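Methylglyoxal reductase (NADPH-dependent) (Candida albicans SC5314, PDB 6KWS) probably catalyses the NADPH-dependent reduction of methylglyoxal, as a member of the dihydroflavonol-4-reductase branch of the short-chain dehydrogenases. Local coordinates at residues A[77-82]-A[249-254]; A[173-178]-A[187-192]. The protein carries 1 engineered substitution. One frame throughout, in Å; residues are numbered along the deposited sequence.

Contact 1: A[77-82]-A[249-254]; sequences VFLHLA and IAFENE
Phe251, near the C-terminal end of helix 240-252, lays its ring against Val77 and Leu79 of strand 75-80, joining this helix to a central strand of the Rossmann-type parallel sheet. The joint is wholly apolar and rests on three buried side chains. Val77 supplies the CH-pi part: both its methyls bear on the same ring, and CG1 stands over the face, 4.0 Å from the centroid of the Phe251 ring and 22° off its normal. The second methyl reaches the ring near its root, with Val77 CG2 3.6 Å from Phe251 CD1. With CG1 anti to the backbone N (chi1 174°), the valine sets both branches over the same face, CG1 beside CD2 and CG2 beside CD1. Leu79 adds ordinary van der Waals packing; its CD2 comes obliquely to within 3.8 Å of Phe251 CD2, and the leucine and phenylalanine side chains cross at about a right angle. On the strand, Phe78 and His80 point to the other layer, where they meet helix 92-114, while Leu79 also touches Val17 and Leu21 of helix 12-23. Polar contacts lie beside the hydrophobic joint: Ser7 OG is hydrogen-bonded to His80 ND1 and to the backbone N of Leu81 and Ala82, just past the end of the strand, where Leu81 is a residue that binds NADPH. At the helix end the last turn closes through Asn253 N to Ile249 O, 3.0 Å, and the Asn253 side chain holds the following turn through OD1 to the N of Asp255.

Contact 2: A[173-178]-A[187-192]; sequences KAAWDF and FSLSTI
Leu189 pushes its CD2 methyl onto one face of the Trp176 indole, and this is the tight part of the contact between helix 160-181 and strand 188-194. The methyl sits 3.7 Å from the centroid of the indole six-membered ring, only 10° off the normal, a well-centred CH-pi contact. CG of Leu189 lies anti to the backbone N (chi1 173°), which carries the branch out from the sheet toward the helix; there Leu189 CD2 also meets Ala175 CB at 4.2 Å. The benzene end of the indole points across to the strand backbone, bringing Trp176 CH2 to 3.5 Å from Leu189 O. Packing is looser beyond this, where Thr191 OG1 approaches Trp176 CZ2 obliquely at 4.0 Å. The pyrrole nitrogen of the partly exposed tryptophan turns to its own helix, where NE1 is hydrogen-bonded to Glu172 OE1, a bond that steadies the rotation of the ring. Lys173 and Asp177 face solvent on the outer side of the helix. The axes of 173-178 and 188-192 run nearly antiparallel (164°), 10.0 Å apart at their closest, the packing of a helix on the parallel strand that follows it in a Rossmann fold.

In the fold
From the N terminus, the chain lays down the first three strands of the large sheet before reaching 77-82. The segment 249-254 returns to it 167 residues later, so contact 1 closes a long loop that takes in both segments of contact 2. The latter closes a short connection, with eight residues between its segments, from helix 160-181 to strand 188-194. Strand 120-124 lies between strands 75-80 and 188-194 in the sheet, and helices 240-252 and 160-181 pack on opposite faces. The contacts, their centres about 12 Å apart, meet where Ala250 CB lies 4.0 Å from Ile192 CD1, through which helix 240-252 touches strand 188-194 too.

Contact 1: A[77-82]-A[249-254]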
# COMPACT_ATOMS: atom_id res chain seq x y z
N VAL A 77 -17.22 4.82 8.02
CA VAL A 77 -15.96 4.92 7.29
C VAL A 77 -15.83 3.70 6.39
O VAL A 77 -16.13 2.58 6.81
CB VAL A 77 -14.76 5.00 8.25
CG1 VAL A 77 -13.47 4.96 7.46
CG2 VAL A 77 -14.81 6.25 9.08
N PHE A 78 -15.38 3.92 5.17
CA PHE A 78 -15.04 2.83 4.26
C PHE A 78 -13.58 2.96 3.86
O PHE A 78 -13.21 3.85 3.09
CB PHE A 78 -15.95 2.83 3.04
CG PHE A 78 -15.80 1.61 2.15
CD1 PHE A 78 -14.70 1.47 1.30
CD2 PHE A 78 -16.77 0.62 2.13
CE1 PHE A 78 -14.58 0.37 0.48
CE2 PHE A 78 -16.65 -0.48 1.30
CZ PHE A 78 -15.56 -0.61 0.48
N LEU A 79 -12.73 2.06 4.38
CA LEU A 79 -11.32 1.97 4.01
C LEU A 79 -11.18 0.96 2.88
O LEU A 79 -11.35 -0.25 3.10
CB LEU A 79 -10.47 1.56 5.20
CG LEU A 79 -10.55 2.44 6.43
CD1 LEU A 79 -9.62 1.91 7.49
CD2 LEU A 79 -10.18 3.83 6.07
N HIS A 80 -10.84 1.43 1.69
CA HIS A 80 -10.75 0.56 0.52
C HIS A 80 -9.29 0.18 0.32
O HIS A 80 -8.47 1.00 -0.10
CB HIS A 80 -11.34 1.28 -0.69
CG HIS A 80 -11.36 0.47 -1.94
ND1 HIS A 80 -11.63 -0.88 -1.95
CD2 HIS A 80 -11.15 0.82 -3.23
CE1 HIS A 80 -11.58 -1.33 -3.19
NE2 HIS A 80 -11.29 -0.31 -3.99
N LEU A 81 -8.94 -1.05 0.66
CA LEU A 81 -7.56 -1.49 0.49
C LEU A 81 -7.41 -2.64 -0.49
O LEU A 81 -6.28 -2.96 -0.86
CB LEU A 81 -6.96 -1.91 1.84
CG LEU A 81 -7.21 -0.98 3.03
CD1 LEU A 81 -6.25 -1.30 4.13
CD2 LEU A 81 -7.05 0.46 2.66
N ALA A 82 -8.52 -3.24 -0.95
CA ALA A 82 -8.46 -4.46 -1.75
C ALA A 82 -7.83 -4.22 -3.13
O ALA A 82 -7.98 -3.15 -3.74
CB ALA A 82 -9.87 -5.04 -1.91
N ILE A 249 -5.24 7.79 10.46
CA ILE A 249 -5.22 9.24 10.63
C ILE A 249 -6.00 9.91 9.51
O ILE A 249 -6.57 10.99 9.71
CB ILE A 249 -3.77 9.78 10.72
CG1 ILE A 249 -2.95 9.03 11.78
CG2 ILE A 249 -3.77 11.27 11.01
CD1 ILE A 249 -3.45 9.22 13.18
N ALA A 250 -6.11 9.25 8.36
CA ALA A 250 -6.71 9.89 7.19
C ALA A 250 -8.19 10.17 7.37
O ALA A 250 -8.71 11.12 6.76
CB ALA A 250 -6.49 9.02 5.95
N PHE A 251 -8.91 9.38 8.17
CA PHE A 251 -10.30 9.71 8.44
C PHE A 251 -10.54 10.27 9.84
O PHE A 251 -11.60 10.86 10.07
CB PHE A 251 -11.21 8.49 8.20
CG PHE A 251 -11.07 7.40 9.23
CD1 PHE A 251 -11.71 7.50 10.47
CD2 PHE A 251 -10.35 6.26 8.96
CE1 PHE A 251 -11.60 6.50 11.42
CE2 PHE A 251 -10.23 5.26 9.90
CZ PHE A 251 -10.86 5.37 11.14
N GLU A 252 -9.60 10.12 10.77
CA GLU A 252 -9.80 10.68 12.11
C GLU A 252 -9.47 12.16 12.16
O GLU A 252 -10.08 12.90 12.94
CB GLU A 252 -8.92 9.94 13.12
CG GLU A 252 -9.33 8.51 13.43
CD GLU A 252 -8.51 7.94 14.59
OE1 GLU A 252 -7.29 8.26 14.69
OE2 GLU A 252 -9.07 7.17 15.41
N ASN A 253 -8.50 12.60 11.38
CA ASN A 253 -8.17 14.01 11.24
C ASN A 253 -9.05 14.62 10.15
O ASN A 253 -9.12 14.10 9.03
CB ASN A 253 -6.69 14.17 10.91
CG ASN A 253 -6.30 15.60 10.68
OD1 ASN A 253 -7.12 16.51 10.77
ND2 ASN A 253 -5.02 15.81 10.39
N GLU A 254 -9.70 15.73 10.48
CA GLU A 254 -10.61 16.36 9.53
C GLU A 254 -9.84 17.02 8.38
O GLU A 254 -10.32 17.04 7.25
CB GLU A 254 -11.51 17.38 10.24
CG GLU A 254 -12.17 16.89 11.55
CD GLU A 254 -11.21 16.85 12.77
OE1 GLU A 254 -11.14 15.79 13.46
OE2 GLU A 254 -10.50 17.85 13.05

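Contact 2: A[173-178]-A[187-192]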
# COMPACT_ATOMS: atom_id res chain seq x y z
N LYS A 173 -7.17 8.43 -10.80
CA LYS A 173 -7.83 9.44 -11.62
C LYS A 173 -9.33 9.19 -11.65
O LYS A 173 -10.13 10.12 -11.57
CB LYS A 173 -7.24 9.43 -13.03
CG LYS A 173 -7.39 10.69 -13.82
CD LYS A 173 -8.51 10.62 -14.80
CE LYS A 173 -8.42 11.61 -15.83
NZ LYS A 173 -7.13 11.63 -16.38
N ALA A 174 -9.72 7.91 -11.66
CA ALA A 174 -11.13 7.57 -11.74
C ALA A 174 -11.87 7.92 -10.45
O ALA A 174 -13.02 8.36 -10.49
CB ALA A 174 -11.27 6.09 -12.07
N ALA A 175 -11.22 7.72 -9.29
CA ALA A 175 -11.86 8.05 -8.02
C ALA A 175 -12.14 9.54 -7.91
O ALA A 175 -13.24 9.94 -7.49
CB ALA A 175 -10.99 7.60 -6.85
N TRP A 176 -11.16 10.40 -8.24
CA TRP A 176 -11.39 11.83 -8.14
C TRP A 176 -12.41 12.29 -9.17
O TRP A 176 -13.24 13.16 -8.89
CB TRP A 176 -10.09 12.62 -8.30
CG TRP A 176 -9.14 12.40 -7.18
CD1 TRP A 176 -7.93 11.78 -7.25
CD2 TRP A 176 -9.31 12.79 -5.81
NE1 TRP A 176 -7.33 11.78 -6.02
CE2 TRP A 176 -8.16 12.38 -5.11
CE3 TRP A 176 -10.33 13.45 -5.11
CZ2 TRP A 176 -8.00 12.61 -3.74
CZ3 TRP A 176 -10.16 13.68 -3.75
CH2 TRP A 176 -9.00 13.26 -3.08
N ASP A 177 -12.36 11.70 -10.38
CA ASP A 177 -13.42 11.96 -11.35
C ASP A 177 -14.78 11.67 -10.74
O ASP A 177 -15.72 12.44 -10.91
CB ASP A 177 -13.23 11.15 -12.63
CG ASP A 177 -12.10 11.67 -13.50
OD1 ASP A 177 -11.81 11.04 -14.55
OD2 ASP A 177 -11.48 12.71 -13.12
N PHE A 178 -14.89 10.58 -9.98
CA PHE A 178 -16.21 10.19 -9.50
C PHE A 178 -16.77 11.24 -8.57
O PHE A 178 -17.91 11.68 -8.75
CB PHE A 178 -16.16 8.84 -8.80
CG PHE A 178 -17.51 8.36 -8.33
CD1 PHE A 178 -18.06 8.84 -7.15
CD2 PHE A 178 -18.23 7.46 -9.09
CE1 PHE A 178 -19.31 8.42 -6.74
CE2 PHE A 178 -19.48 7.03 -8.67
CZ PHE A 178 -20.02 7.52 -7.49
N PHE A 187 -19.90 11.73 1.06
CA PHE A 187 -18.67 11.40 1.76
C PHE A 187 -17.50 12.19 1.20
O PHE A 187 -17.49 12.55 0.02
CB PHE A 187 -18.35 9.90 1.68
CG PHE A 187 -18.35 9.35 0.28
CD1 PHE A 187 -17.20 9.40 -0.51
CD2 PHE A 187 -19.48 8.76 -0.24
CE1 PHE A 187 -17.20 8.88 -1.80
CE2 PHE A 187 -19.48 8.24 -1.53
CZ PHE A 187 -18.34 8.30 -2.30
N SER A 188 -16.52 12.44 2.06
CA SER A 188 -15.24 12.91 1.59
C SER A 188 -14.43 11.71 1.10
O SER A 188 -14.82 10.55 1.26
CB SER A 188 -14.50 13.66 2.68
OG SER A 188 -14.55 12.92 3.89
N LEU A 189 -13.29 12.00 0.47
CA LEU A 189 -12.39 10.96 0.00
C LEU A 189 -10.96 11.37 0.25
O LEU A 189 -10.57 12.50 -0.07
CB LEU A 189 -12.61 10.67 -1.48
CG LEU A 189 -11.60 9.70 -2.09
CD1 LEU A 189 -12.17 8.32 -2.10
CD2 LEU A 189 -11.25 10.12 -3.49
N SER A 190 -10.18 10.47 0.82
CA SER A 190 -8.75 10.67 0.95
C SER A 190 -7.99 9.54 0.26
O SER A 190 -8.53 8.46 -0.01
CB SER A 190 -8.32 10.75 2.42
OG SER A 190 -8.89 11.88 3.04
N THR A 191 -6.72 9.80 0.03
CA THR A 191 -5.91 8.90 -0.77
C THR A 191 -4.58 8.73 -0.05
O THR A 191 -4.01 9.71 0.44
CB THR A 191 -5.77 9.50 -2.18
OG1 THR A 191 -6.75 8.91 -3.04
CG2 THR A 191 -4.47 9.27 -2.73
N ILE A 192 -4.12 7.49 0.05
CA ILE A 192 -2.82 7.14 0.64
C ILE A 192 -1.92 6.64 -0.48
O ILE A 192 -2.19 5.57 -1.05
CB ILE A 192 -2.99 6.08 1.73
CG1 ILE A 192 -4.03 6.53 2.76
CG2 ILE A 192 -1.66 5.80 2.42
CD1 ILE A 192 -3.53 7.65 3.65